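Side-chain contacts in putative exported protein (Bacteroides fragilis NCTC 9343, PDB 3IEE), which is of unknown function but is probably exported as a lipoprotein, folding into an all-helical chain: residues E25-Y30 with E156-V161; N166-Q171 with E224-S229; S180-I185 with S235-F240. All coordinates share one frame; numbering follows the deposited sequence.

In the fold
The three contacts join helices of a strand-free chain that is about three-quarters helix. Contact 1 joins helix 17-40 to helix 123-162, within the range of the DUF6845 family. Contacts 2 and 3 both join helix 169-189 to helix 224-247, within the DUF3829-like range, and their centres lie about 19 Å apart. Contact 1 closes along the chain before the other two open, while contacts 2 and 3 alternate their segments. The centre of contact 1 is about 20 Å from that of contact 2 and about 21 Å from that of contact 3, yet it touches both: Leu160 packs against Lys169, and Tyr30 meets Ser180. Helix 169-189, which follows helix 123-162, therefore links the two family regions.

Contact 1 of 3, residues E25-Y30 with E156-V161; sequences EVIKYY and EQAELV. With EDO (1,2-ethanediol), chain B; EDO (1,2-ethanediol), chain H.
Ala158 lays its methyl group against Val26 and Ile27, packing helix 123-162 on helix 17-40 in an all-helical fold. The axes of the two short segments run at 129° to each other and approach to 9.2 Å, and the backbones come nearest at Val26 and Ala158, where the CA atoms are 6.5 Å apart. Ala158 CB meets Val26 CG1 at 3.9 Å and Ile27 CG1 at 3.8 Å, so one methyl group touches two successive residues of helix 17-40. Ile27 CG1 lies beside the backbone N (chi1 -60°), and chi2 (-62°) turns CD1 toward Ala158 CB and Glu159 CG. No hydrogen bond joins the segments directly. A 1,2-ethanediol (chain B), probably from the crystallisation liquor, lies between Tyr30 and Glu159. One of its carbons, C2, lies 3.6 Å above the plane of the Tyr30 ring, displaced toward the rim. Arg176 of helix 169-189 pairs through NE with Glu159 OE2 in a salt bridge and also binds this diol. The same carboxylate oxygen, Glu159 OE2, accepts a hydrogen bond from O2 of the chain B diol at 2.6 Å.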
ATOM      1  N   GLU A  25     -20.204  -6.734   1.397  1.00 10.91           N
ATOM      2  CA  GLU A  25     -19.862  -5.706   2.373  1.00 12.69           C
ATOM      3  C   GLU A  25     -18.378  -5.735   2.703  1.00 11.32           C
ATOM      4  O   GLU A  25     -17.743  -4.704   2.859  1.00 12.79           O
ATOM      5  CB  GLU A  25     -20.673  -5.863   3.642  1.00 16.12           C
ATOM      6  CG  GLU A  25     -22.101  -5.404   3.550  1.00 18.73           C
ATOM      7  CD  GLU A  25     -22.227  -3.979   3.048  1.00 26.34           C
ATOM      8  OE1 GLU A  25     -21.500  -3.089   3.534  1.00 23.94           O
ATOM      9  OE2 GLU A  25     -23.026  -3.773   2.116  1.00 30.78           O
ATOM     10  N   VAL A  26     -17.820  -6.944   2.790  1.00 11.93           N
ATOM     11  CA  VAL A  26     -16.391  -7.131   3.070  1.00 13.14           C
ATOM     12  C   VAL A  26     -15.565  -6.504   1.960  1.00 13.70           C
ATOM     13  O   VAL A  26     -14.657  -5.714   2.210  1.00 12.79           O
ATOM     14  CB  VAL A  26     -16.027  -8.565   3.236  1.00 11.43           C
ATOM     15  CG1 VAL A  26     -14.463  -8.752   3.182  1.00 10.55           C
ATOM     16  CG2 VAL A  26     -16.630  -9.114   4.579  1.00 14.16           C
ATOM     17  N   ILE A  27     -15.940  -6.804   0.727  1.00 13.33           N
ATOM     18  CA  ILE A  27     -15.206  -6.248  -0.435  1.00 14.69           C
ATOM     19  C   ILE A  27     -15.379  -4.730  -0.568  1.00 13.43           C
ATOM     20  O   ILE A  27     -14.403  -4.019  -0.862  1.00 15.85           O
ATOM     21  CB  ILE A  27     -15.531  -7.017  -1.741  1.00 15.06           C
ATOM     22  CG1 ILE A  27     -15.156  -8.507  -1.617  1.00 16.14           C
ATOM     23  CG2 ILE A  27     -14.777  -6.408  -2.931  1.00 18.20           C
ATOM     24  CD1 ILE A  27     -13.729  -8.733  -1.403  1.00 22.87           C
ATOM     25  N   LYS A  28     -16.590  -4.242  -0.293  0.50 14.33           N
ATOM     26  CA  LYS A  28     -16.883  -2.808  -0.224  0.50 15.43           C
ATOM     27  C   LYS A  28     -15.908  -2.112   0.719  0.50 15.19           C
ATOM     28  O   LYS A  28     -15.250  -1.140   0.351  0.50 11.85           O
ATOM     29  CB  LYS A  28     -18.303  -2.574   0.246  0.50 17.93           C
ATOM     30  CG  LYS A  28     -19.367  -2.724  -0.844  0.50 22.16           C
ATOM     31  CD  LYS A  28     -20.757  -2.783  -0.210  0.50 23.05           C
ATOM     32  CE  LYS A  28     -21.900  -2.401  -1.158  0.50 27.59           C
ATOM     33  NZ  LYS A  28     -23.181  -2.446  -0.430  0.50 26.00           N
ATOM     34  N   TYR A  29     -15.780  -2.654   1.929  1.00 14.18           N
ATOM     35  CA  TYR A  29     -14.877  -2.047   2.937  1.00 13.25           C
ATOM     36  C   TYR A  29     -13.424  -2.057   2.495  1.00 12.94           C
ATOM     37  O   TYR A  29     -12.690  -1.073   2.722  1.00 13.37           O
ATOM     38  CB  TYR A  29     -15.055  -2.699   4.293  1.00 14.01           C
ATOM     39  CG  TYR A  29     -14.270  -2.046   5.405  1.00 10.81           C
ATOM     40  CD1 TYR A  29     -12.944  -2.416   5.652  1.00 14.11           C
ATOM     41  CD2 TYR A  29     -14.825  -1.049   6.201  1.00 11.50           C
ATOM     42  CE1 TYR A  29     -12.215  -1.826   6.699  1.00 16.37           C
ATOM     43  CE2 TYR A  29     -14.112  -0.452   7.243  1.00 15.23           C
ATOM     44  CZ  TYR A  29     -12.779  -0.835   7.469  1.00 15.29           C
ATOM     45  OH  TYR A  29     -12.036  -0.269   8.476  1.00 13.40           O
ATOM     46  N   TYR A  30     -12.994  -3.144   1.867  1.00 14.37           N
ATOM     47  CA  TYR A  30     -11.672  -3.234   1.270  1.00 13.13           C
ATOM     48  C   TYR A  30     -11.501  -2.136   0.214  1.00 12.35           C
ATOM     49  O   TYR A  30     -10.503  -1.426   0.206  1.00 13.83           O
ATOM     50  CB  TYR A  30     -11.411  -4.596   0.590  1.00 17.54           C
ATOM     51  CG  TYR A  30     -10.089  -4.591  -0.174  1.00 15.39           C
ATOM     52  CD1 TYR A  30      -8.883  -4.816   0.467  1.00 16.84           C
ATOM     53  CD2 TYR A  30     -10.053  -4.299  -1.533  1.00 20.10           C
ATOM     54  CE1 TYR A  30      -7.674  -4.776  -0.229  1.00 19.06           C
ATOM     55  CE2 TYR A  30      -8.856  -4.256  -2.220  1.00 19.29           C
ATOM     56  CZ  TYR A  30      -7.682  -4.492  -1.590  1.00 22.74           C
ATOM     57  OH  TYR A  30      -6.508  -4.443  -2.346  1.00 25.22           O
ATOM     58  N   GLU A 156     -10.448 -12.794   0.895  1.00 12.60           N
ATOM     59  CA  GLU A 156     -10.300 -14.054   0.190  1.00 14.15           C
ATOM     60  C   GLU A 156     -11.589 -14.916   0.332  1.00 13.94           C
ATOM     61  O   GLU A 156     -12.115 -15.435  -0.626  1.00 16.06           O
ATOM     62  CB  GLU A 156      -9.113 -14.802   0.747  1.00 16.38           C
ATOM     63  CG  GLU A 156      -8.853 -16.098   0.024  1.00 20.78           C
ATOM     64  CD  GLU A 156      -7.514 -16.648   0.469  1.00 29.86           C
ATOM     65  OE1 GLU A 156      -7.510 -17.309   1.518  1.00 34.17           O
ATOM     66  OE2 GLU A 156      -6.482 -16.315  -0.182  1.00 32.55           O
ATOM     67  N   GLN A 157     -12.077 -15.037   1.554  1.00 15.78           N
ATOM     68  CA  GLN A 157     -13.354 -15.706   1.809  1.00 18.62           C
ATOM     69  C   GLN A 157     -14.522 -15.082   1.050  1.00 14.47           C
ATOM     70  O   GLN A 157     -15.389 -15.804   0.515  1.00 16.26           O
ATOM     71  CB  GLN A 157     -13.651 -15.744   3.325  1.00 19.60           C
ATOM     72  CG  GLN A 157     -12.709 -16.695   4.088  1.00 25.39           C
ATOM     73  CD  GLN A 157     -12.575 -18.085   3.411  1.00 30.34           C
ATOM     74  OE1 GLN A 157     -13.583 -18.742   3.101  1.00 30.66           O
ATOM     75  NE2 GLN A 157     -11.327 -18.510   3.143  1.00 30.95           N
ATOM     76  N   ALA A 158     -14.541 -13.748   0.972  1.00 13.48           N
ATOM     77  CA  ALA A 158     -15.628 -12.995   0.321  1.00 15.37           C
ATOM     78  C   ALA A 158     -15.602 -13.264  -1.197  1.00 13.11           C
ATOM     79  O   ALA A 158     -16.670 -13.482  -1.841  1.00 12.05           O
ATOM     80  CB  ALA A 158     -15.498 -11.516   0.637  1.00 12.87           C
ATOM     81  N   GLU A 159     -14.394 -13.270  -1.760  1.00 12.86           N
ATOM     82  CA  GLU A 159     -14.232 -13.646  -3.192  1.00 13.44           C
ATOM     83  C   GLU A 159     -14.774 -15.011  -3.539  1.00 14.82           C
ATOM     84  O   GLU A 159     -15.399 -15.210  -4.583  1.00 14.02           O
ATOM     85  CB  GLU A 159     -12.765 -13.498  -3.660  1.00 12.98           C
ATOM     86  CG  GLU A 159     -12.229 -12.113  -3.623  1.00 11.51           C
ATOM     87  CD  GLU A 159     -10.713 -12.024  -3.806  1.00 16.67           C
ATOM     88  OE1 GLU A 159     -10.094 -13.080  -3.959  1.00 17.29           O
ATOM     89  OE2 GLU A 159     -10.156 -10.885  -3.741  1.00 17.56           O
ATOM     90  N   LEU A 160     -14.504 -15.987  -2.699  1.00 14.36           N
ATOM     91  CA  LEU A 160     -14.960 -17.342  -2.925  1.00 17.53           C
ATOM     92  C   LEU A 160     -16.483 -17.366  -2.995  1.00 15.08           C
ATOM     93  O   LEU A 160     -17.063 -18.081  -3.825  1.00 16.52           O
ATOM     94  CB  LEU A 160     -14.474 -18.253  -1.806  1.00 18.25           C
ATOM     95  CG  LEU A 160     -12.998 -18.596  -1.812  1.00 22.09           C
ATOM     96  CD1 LEU A 160     -12.596 -19.161  -0.487  1.00 21.56           C
ATOM     97  CD2 LEU A 160     -12.739 -19.589  -2.911  1.00 18.34           C
ATOM     98  N   VAL A 161     -17.139 -16.587  -2.147  1.00 14.78           N
ATOM     99  CA  VAL A 161     -18.616 -16.478  -2.218  1.00 15.19           C
ATOM    100  C   VAL A 161     -19.118 -15.833  -3.531  1.00 14.84           C
ATOM    101  O   VAL A 161     -20.044 -16.352  -4.207  1.00 14.02           O
ATOM    102  CB  VAL A 161     -19.190 -15.726  -0.944  1.00 15.56           C
ATOM    103  CG1 VAL A 161     -20.697 -15.368  -1.089  1.00 13.55           C
ATOM    104  CG2 VAL A 161     -18.968 -16.534   0.315  1.00 16.71           C
TER
HETATM  105  C1  EDO B 301      -8.688  -7.700  -3.306  1.00 20.67           C
HETATM  106  O1  EDO B 301      -9.097  -7.187  -4.566  1.00 24.46           O
HETATM  107  C2  EDO B 301      -9.866  -7.799  -2.335  1.00 17.08           C
HETATM  108  O2  EDO B 301     -10.969  -8.611  -2.775  1.00 18.38           O
HETATM  109  C1  EDO H 307      -2.388  -2.888  -1.159  1.00 36.56           C
HETATM  110  O1  EDO H 307      -1.379  -3.843  -0.756  1.00 26.90           O
HETATM  111  C2  EDO H 307      -3.381  -3.464  -2.174  1.00 36.64           C
HETATM  112  O2  EDO H 307      -4.288  -4.414  -1.550  1.00 40.61           O

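Contact 2 of 3, residues N166-Q171 with E224-S229; sequences NPLKAQ and EGEMKS
A type I beta turn from Asn166 to Lys169, combined with an Asx turn, leads into helix 169-189 and places Leu168, its N-cap residue, against Glu226 and Met227 of helix 224-247. The turn is fixed by two bonds. Asn166 OD1 accepts from Leu168 N at 2.8 Å, with an N-H...O angle of 151°, and the donor lies in the carbonyl plane on a lone pair of the amide oxygen; Lys169 N donates to the backbone O of Asn166 at 3.0 Å. Leu168 then spreads its two methyl groups over neighbouring residues. CD1 lies 3.7 Å from Glu226 CB and 3.8 Å from Glu226 CG, so the leucine uses the aliphatic stem of the glutamate, and the two side chains cross at about a right angle. CD2 meets Met227 CE at 3.5 Å, closer than usual van der Waals contact, which marks tight packing at this point. Met227 is a selenomethionine whose chain bends at chi2 (-62°) and again at chi3 (99°), carrying CE toward helix 169-189 although the backbones stay well apart. The same CE reaches Gln171 CG at 4.1 Å, one helical turn after the N-cap. No hydrogen bond crosses between the segments, so the interface rests on aliphatic contacts. The loop before helix 224-247 adds to it: Val220 touches both Leu168 and Gln171, His223 touches Pro167 and Leu168, and the start of helix 169-189 thus packs on both that loop and the first turn of the next-but-one helix.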
ATOM      1  N   ASN A 166     -18.311 -19.055 -11.026  1.00 19.43           N
ATOM      2  CA  ASN A 166     -17.486 -18.508 -12.092  1.00 18.52           C
ATOM      3  C   ASN A 166     -16.383 -19.522 -12.484  1.00 17.54           C
ATOM      4  O   ASN A 166     -15.528 -19.834 -11.680  1.00 15.94           O
ATOM      5  CB  ASN A 166     -16.856 -17.160 -11.660  1.00 18.17           C
ATOM      6  CG  ASN A 166     -16.222 -16.412 -12.803  1.00 17.62           C
ATOM      7  OD1 ASN A 166     -15.493 -16.980 -13.613  1.00 17.25           O
ATOM      8  ND2 ASN A 166     -16.454 -15.104 -12.859  1.00 19.03           N
ATOM      9  N   PRO A 167     -16.392 -20.001 -13.742  1.00 17.92           N
ATOM     10  CA  PRO A 167     -15.394 -21.023 -14.101  1.00 19.58           C
ATOM     11  C   PRO A 167     -13.942 -20.518 -14.003  1.00 17.08           C
ATOM     12  O   PRO A 167     -13.036 -21.342 -13.957  1.00 16.83           O
ATOM     13  CB  PRO A 167     -15.740 -21.370 -15.561  1.00 20.80           C
ATOM     14  CG  PRO A 167     -16.511 -20.235 -16.073  1.00 22.56           C
ATOM     15  CD  PRO A 167     -17.255 -19.643 -14.880  1.00 20.97           C
ATOM     16  N   LEU A 168     -13.747 -19.202 -13.977  1.00 14.92           N
ATOM     17  CA  LEU A 168     -12.406 -18.610 -13.821  1.00 15.63           C
ATOM     18  C   LEU A 168     -12.117 -18.045 -12.429  1.00 15.92           C
ATOM     19  O   LEU A 168     -11.185 -17.242 -12.267  1.00 13.88           O
ATOM     20  CB  LEU A 168     -12.193 -17.525 -14.853  1.00 14.01           C
ATOM     21  CG  LEU A 168     -12.380 -17.923 -16.308  1.00 19.57           C
ATOM     22  CD1 LEU A 168     -12.252 -16.712 -17.158  1.00 15.88           C
ATOM     23  CD2 LEU A 168     -11.374 -19.004 -16.718  1.00 23.45           C
ATOM     24  N   LYS A 169     -12.847 -18.514 -11.420  1.00 13.71           N
ATOM     25  CA  LYS A 169     -12.638 -18.061 -10.041  1.00 13.93           C
ATOM     26  C   LYS A 169     -11.172 -18.119  -9.623  1.00 13.89           C
ATOM     27  O   LYS A 169     -10.654 -17.147  -9.111  1.00 13.57           O
ATOM     28  CB  LYS A 169     -13.510 -18.904  -9.110  1.00 16.33           C
ATOM     29  CG  LYS A 169     -13.225 -18.761  -7.615  1.00 20.75           C
ATOM     30  CD  LYS A 169     -14.247 -19.532  -6.803  1.00 21.94           C
ATOM     31  CE  LYS A 169     -13.933 -20.987  -6.668  1.00 28.78           C
ATOM     32  NZ  LYS A 169     -15.239 -21.762  -6.717  1.00 35.95           N
ATOM     33  N   ALA A 170     -10.506 -19.266  -9.805  1.00 15.39           N
ATOM     34  CA  ALA A 170      -9.090 -19.367  -9.376  1.00 13.30           C
ATOM     35  C   ALA A 170      -8.194 -18.318 -10.038  1.00 12.53           C
ATOM     36  O   ALA A 170      -7.331 -17.669  -9.378  1.00 11.72           O
ATOM     37  CB  ALA A 170      -8.501 -20.789  -9.612  1.00 12.50           C
ATOM     38  N   GLN A 171      -8.380 -18.139 -11.340  1.00 13.35           N
ATOM     39  CA  GLN A 171      -7.576 -17.186 -12.107  1.00 13.82           C
ATOM     40  C   GLN A 171      -7.862 -15.749 -11.624  1.00 13.11           C
ATOM     41  O   GLN A 171      -6.953 -14.957 -11.325  1.00 13.42           O
ATOM     42  CB  GLN A 171      -7.830 -17.341 -13.618  1.00 13.06           C
ATOM     43  CG  GLN A 171      -7.353 -18.688 -14.212  1.00 13.22           C
ATOM     44  CD  GLN A 171      -8.194 -19.887 -13.880  1.00 14.58           C
ATOM     45  OE1 GLN A 171      -9.314 -19.755 -13.380  1.00 15.77           O
ATOM     46  NE2 GLN A 171      -7.697 -21.101 -14.221  1.00 14.29           N
ATOM     47  N   GLU A 224     -10.854 -18.301 -24.343  0.50 20.04           N
ATOM     48  CA  GLU A 224      -9.606 -18.151 -25.074  0.50 20.31           C
ATOM     49  C   GLU A 224      -8.954 -16.788 -24.853  0.50 20.59           C
ATOM     50  O   GLU A 224      -7.738 -16.692 -24.654  0.50 21.12           O
ATOM     51  CB  GLU A 224      -9.872 -18.401 -26.562  0.50 20.68           C
ATOM     52  CG  GLU A 224     -10.276 -19.868 -26.874  0.50 22.43           C
ATOM     53  CD  GLU A 224     -11.780 -20.208 -26.678  0.50 21.19           C
ATOM     54  OE1 GLU A 224     -12.631 -19.321 -26.382  0.50 18.56           O
ATOM     55  OE2 GLU A 224     -12.112 -21.401 -26.838  0.50 26.79           O
ATOM     56  N   GLY A 225      -9.767 -15.739 -24.883  1.00 21.07           N
ATOM     57  CA  GLY A 225      -9.312 -14.358 -24.596  1.00 20.46           C
ATOM     58  C   GLY A 225      -8.817 -14.173 -23.170  1.00 18.88           C
ATOM     59  O   GLY A 225      -7.763 -13.573 -22.934  1.00 18.88           O
ATOM     60  N   GLU A 226      -9.584 -14.701 -22.224  1.00 16.22           N
ATOM     61  CA  GLU A 226      -9.275 -14.598 -20.803  1.00 15.69           C
ATOM     62  C   GLU A 226      -7.982 -15.360 -20.488  1.00 17.31           C
ATOM     63  O   GLU A 226      -7.149 -14.881 -19.716  1.00 13.92           O
ATOM     64  CB  GLU A 226     -10.437 -15.136 -19.965  1.00 17.66           C
ATOM     65  CG  GLU A 226     -11.716 -14.296 -20.034  1.00 21.65           C
ATOM     66  CD  GLU A 226     -12.655 -14.627 -21.191  1.00 26.63           C
ATOM     67  OE1 GLU A 226     -12.359 -15.485 -22.048  1.00 21.88           O
ATOM     68  OE2 GLU A 226     -13.721 -13.966 -21.241  1.00 36.93           O
HETATM   69  N   MSE A 227      -7.813 -16.517 -21.122  1.00 15.54           N
HETATM   70  CA  MSE A 227      -6.585 -17.288 -20.947  1.00 16.25           C
HETATM   71  C   MSE A 227      -5.364 -16.510 -21.446  1.00 15.67           C
HETATM   72  O   MSE A 227      -4.349 -16.441 -20.771  1.00 13.52           O
HETATM   73  CB  MSE A 227      -6.672 -18.658 -21.617  1.00 19.44           C
HETATM   74  CG  MSE A 227      -7.622 -19.645 -20.928  1.00 19.62           C
HETATM   75 SE   MSE A 227      -7.125 -20.085 -19.099  0.75 21.09          SE
HETATM   76  CE  MSE A 227      -8.223 -19.001 -18.191  1.00 22.49           C
ATOM     77  N   LYS A 228      -5.493 -15.869 -22.600  1.00 14.12           N
ATOM     78  CA  LYS A 228      -4.394 -15.121 -23.131  1.00 17.12           C
ATOM     79  C   LYS A 228      -4.051 -13.947 -22.220  1.00 15.82           C
ATOM     80  O   LYS A 228      -2.863 -13.727 -21.929  1.00 13.34           O
ATOM     81  CB  LYS A 228      -4.714 -14.659 -24.570  1.00 17.98           C
ATOM     82  CG  LYS A 228      -4.608 -15.740 -25.634  1.00 25.67           C
ATOM     83  CD  LYS A 228      -4.724 -15.124 -27.050  1.00 25.82           C
ATOM     84  CE  LYS A 228      -5.427 -16.050 -28.078  1.00 34.46           C
ATOM     85  NZ  LYS A 228      -4.888 -15.921 -29.490  1.00 36.91           N
ATOM     86  N   SER A 229      -5.088 -13.212 -21.800  0.50 14.64           N
ATOM     87  CA  SER A 229      -4.963 -12.106 -20.878  0.50 14.64           C
ATOM     88  C   SER A 229      -4.234 -12.555 -19.599  0.50 12.41           C
ATOM     89  O   SER A 229      -3.241 -11.932 -19.188  0.50 12.37           O
ATOM     90  CB  SER A 229      -6.345 -11.553 -20.522  0.50 13.67           C
ATOM     91  OG  SER A 229      -6.221 -10.366 -19.769  0.50 14.49           O
TER

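Contact 3 of 3, residues S180-I185 with S235-F240; sequences STMQSI and SQVETF. With EDO (1,2-ethanediol), chain H.
Helices 169-189 and 224-247 run in nearly the same direction here, their segment axes 21° apart; the axes approach to 11.9 Å, and Met182 and Phe240 meet between them. Met182, a selenomethionine, lies over one face of the Phe240 ring. Its SE is 4.0 Å from the centroid of the Phe240 ring and 19° off the ring normal, a Met-aromatic contact, while CG makes a CH-pi contact displaced toward the rim and meets Phe240 CE1 at 3.6 Å. With CG anti to the backbone N (chi1 178°), the Phe240 ring extends toward helix 169-189. Beyond SE, the turn at chi3 takes Met182 CE to CG2 of Val237, which lies one helical turn before Phe240, at 4.0 Å. Of helices 169-189, 197-215, 224-247 and 255-268, the near-parallel run of the first and third is consistent with an up-and-down four-helix bundle, and the other two contribute as well: Leu207 of helix 197-215 and Phe265 of helix 255-268 both touch Met182. Ile185 approaches the ring differently, at its edge, with CD1 4.1 Å from Phe240 CE1 and the two side chains sliding past each other in opposite directions. All four touching residues are buried, and no hydrogen bond links the segments. Farther round helix 169-189, a 1,2-ethanediol (chain H) donates from its O1 to the backbone O of Ser180 at 3.1 Å.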
ATOM      1  N   SER A 180      -2.421  -7.163  -5.248  1.00 14.21           N
ATOM      2  CA  SER A 180      -2.249  -6.633  -3.867  1.00 14.26           C
ATOM      3  C   SER A 180      -0.801  -6.785  -3.372  1.00 13.75           C
ATOM      4  O   SER A 180      -0.234  -5.882  -2.765  1.00 12.57           O
ATOM      5  CB  SER A 180      -3.197  -7.318  -2.876  1.00 15.48           C
ATOM      6  OG  SER A 180      -4.551  -6.994  -3.203  1.00 19.31           O
ATOM      7  N   THR A 181      -0.187  -7.926  -3.656  1.00 13.48           N
ATOM      8  CA  THR A 181       1.160  -8.172  -3.220  1.00 13.14           C
ATOM      9  C   THR A 181       2.111  -7.213  -3.923  1.00 10.93           C
ATOM     10  O   THR A 181       3.043  -6.673  -3.275  1.00 12.49           O
ATOM     11  CB  THR A 181       1.610  -9.657  -3.430  1.00 13.04           C
ATOM     12  OG1 THR A 181       0.607 -10.572  -2.933  1.00 13.28           O
ATOM     13  CG2 THR A 181       2.912  -9.944  -2.678  1.00 16.03           C
HETATM   14  N   MSE A 182       1.956  -7.014  -5.243  1.00 12.09           N
HETATM   15  CA  MSE A 182       2.789  -6.036  -5.973  1.00 12.88           C
HETATM   16  C   MSE A 182       2.654  -4.625  -5.389  1.00 13.33           C
HETATM   17  O   MSE A 182       3.660  -3.923  -5.208  1.00 13.15           O
HETATM   18  CB  MSE A 182       2.500  -6.049  -7.464  1.00 13.21           C
HETATM   19  CG  MSE A 182       3.020  -7.350  -8.130  1.00 14.28           C
HETATM   20 SE   MSE A 182       2.873  -7.248 -10.078  0.75 14.41          SE
HETATM   21  CE  MSE A 182       0.952  -7.580 -10.238  1.00 14.28           C
ATOM     22  N   GLN A 183       1.431  -4.230  -5.064  0.62 13.09           N
ATOM     23  CA  GLN A 183       1.218  -2.890  -4.487  0.62 15.42           C
ATOM     24  C   GLN A 183       1.879  -2.772  -3.116  0.62 16.11           C
ATOM     25  O   GLN A 183       2.408  -1.718  -2.749  0.62 15.82           O
ATOM     26  CB  GLN A 183      -0.285  -2.564  -4.436  0.62 17.82           C
ATOM     27  CG  GLN A 183      -0.594  -1.143  -4.046  0.62 17.57           C
ATOM     28  CD  GLN A 183      -0.054  -0.143  -5.052  0.62 20.77           C
ATOM     29  OE1 GLN A 183      -0.502  -0.125  -6.193  0.62 26.11           O
ATOM     30  NE2 GLN A 183       0.927   0.677  -4.649  0.62 15.44           N
ATOM     31  N   SER A 184       1.837  -3.852  -2.350  1.00 14.32           N
ATOM     32  CA  SER A 184       2.487  -3.870  -1.035  1.00 12.15           C
ATOM     33  C   SER A 184       4.008  -3.680  -1.184  1.00 14.42           C
ATOM     34  O   SER A 184       4.691  -2.985  -0.398  1.00 13.18           O
ATOM     35  CB  SER A 184       2.195  -5.185  -0.318  1.00 16.10           C
ATOM     36  OG  SER A 184       2.660  -5.063   0.985  1.00 18.97           O
ATOM     37  N   ILE A 185       4.566  -4.344  -2.205  1.00 11.05           N
ATOM     38  CA  ILE A 185       5.998  -4.225  -2.468  1.00 11.98           C
ATOM     39  C   ILE A 185       6.346  -2.793  -2.891  1.00 11.04           C
ATOM     40  O   ILE A 185       7.348  -2.187  -2.414  1.00 12.34           O
ATOM     41  CB  ILE A 185       6.449  -5.230  -3.569  1.00 12.39           C
ATOM     42  CG1 ILE A 185       6.384  -6.680  -3.010  1.00 12.75           C
ATOM     43  CG2 ILE A 185       7.834  -4.801  -4.158  1.00 12.80           C
ATOM     44  CD1 ILE A 185       6.424  -7.820  -4.045  1.00 14.31           C
ATOM     45  N   SER A 235       3.190 -13.440 -17.013  0.60 11.43           N
ATOM     46  CA  SER A 235       4.491 -13.079 -17.589  0.60 11.86           C
ATOM     47  C   SER A 235       4.978 -11.740 -17.047  0.60 11.46           C
ATOM     48  O   SER A 235       6.167 -11.581 -16.695  0.60 13.09           O
ATOM     49  CB  SER A 235       4.403 -13.084 -19.125  0.60 11.90           C
ATOM     50  OG  SER A 235       5.667 -12.799 -19.712  0.60 12.18           O
ATOM     51  N   GLN A 236       4.060 -10.807 -16.889  1.00 13.68           N
ATOM     52  CA  GLN A 236       4.391  -9.488 -16.355  1.00 13.56           C
ATOM     53  C   GLN A 236       4.727  -9.503 -14.863  1.00 14.38           C
ATOM     54  O   GLN A 236       5.585  -8.737 -14.383  1.00 13.63           O
ATOM     55  CB  GLN A 236       3.255  -8.535 -16.654  1.00 18.61           C
ATOM     56  CG  GLN A 236       3.226  -8.309 -18.128  1.00 24.93           C
ATOM     57  CD  GLN A 236       2.130  -7.391 -18.542  1.00 34.56           C
ATOM     58  OE1 GLN A 236       2.041  -6.282 -18.020  1.00 44.64           O
ATOM     59  NE2 GLN A 236       1.295  -7.820 -19.488  1.00 42.03           N
ATOM     60  N   VAL A 237       4.053 -10.373 -14.138  1.00 14.32           N
ATOM     61  CA  VAL A 237       4.391 -10.569 -12.729  1.00 12.49           C
ATOM     62  C   VAL A 237       5.819 -11.080 -12.598  1.00 12.49           C
ATOM     63  O   VAL A 237       6.602 -10.608 -11.781  1.00 13.06           O
ATOM     64  CB  VAL A 237       3.409 -11.513 -12.004  1.00 13.24           C
ATOM     65  CG1 VAL A 237       3.932 -11.790 -10.575  1.00 11.66           C
ATOM     66  CG2 VAL A 237       1.981 -10.947 -12.054  1.00 12.79           C
ATOM     67  N   GLU A 238       6.180 -12.043 -13.416  1.00 11.22           N
ATOM     68  CA  GLU A 238       7.520 -12.577 -13.423  1.00 13.33           C
ATOM     69  C   GLU A 238       8.562 -11.485 -13.750  1.00 12.23           C
ATOM     70  O   GLU A 238       9.602 -11.384 -13.085  1.00 12.50           O
ATOM     71  CB  GLU A 238       7.576 -13.761 -14.350  1.00 16.21           C
ATOM     72  CG  GLU A 238       8.938 -14.451 -14.327  1.00 16.16           C
ATOM     73  CD  GLU A 238       8.916 -15.897 -14.712  1.00 24.77           C
ATOM     74  OE1 GLU A 238       7.850 -16.499 -14.827  1.00 22.29           O
ATOM     75  OE2 GLU A 238      10.023 -16.452 -14.909  1.00 30.82           O
ATOM     76  N   THR A 239       8.265 -10.650 -14.740  1.00 13.18           N
ATOM     77  CA  THR A 239       9.128  -9.498 -15.052  1.00 14.28           C
ATOM     78  C   THR A 239       9.285  -8.565 -13.857  1.00 12.72           C
ATOM     79  O   THR A 239      10.381  -8.054 -13.560  1.00 13.20           O
ATOM     80  CB  THR A 239       8.524  -8.739 -16.250  1.00 17.13           C
ATOM     81  OG1 THR A 239       8.560  -9.634 -17.368  1.00 15.65           O
ATOM     82  CG2 THR A 239       9.264  -7.433 -16.581  1.00 18.66           C
ATOM     83  N   PHE A 240       8.179  -8.336 -13.179  1.00 12.47           N
ATOM     84  CA  PHE A 240       8.172  -7.472 -11.994  1.00 11.66           C
ATOM     85  C   PHE A 240       9.065  -8.044 -10.874  1.00 10.51           C
ATOM     86  O   PHE A 240       9.883  -7.335 -10.285  1.00 12.74           O
ATOM     87  CB  PHE A 240       6.746  -7.300 -11.513  1.00 14.38           C
ATOM     88  CG  PHE A 240       6.622  -6.464 -10.282  1.00 14.18           C
ATOM     89  CD1 PHE A 240       6.634  -7.032  -8.995  1.00 14.11           C
ATOM     90  CD2 PHE A 240       6.420  -5.117 -10.399  1.00 13.50           C
ATOM     91  CE1 PHE A 240       6.467  -6.217  -7.833  1.00 14.00           C
ATOM     92  CE2 PHE A 240       6.267  -4.327  -9.277  1.00 13.34           C
ATOM     93  CZ  PHE A 240       6.270  -4.861  -8.014  1.00 14.07           C
TER
HETATM   94  C1  EDO H 307      -2.388  -2.888  -1.159  1.00 36.56           C
HETATM   95  O1  EDO H 307      -1.379  -3.843  -0.756  1.00 26.90           O
HETATM   96  C2  EDO H 307      -3.381  -3.464  -2.174  1.00 36.64           C
HETATM   97  O2  EDO H 307      -4.288  -4.414  -1.550  1.00 40.61           O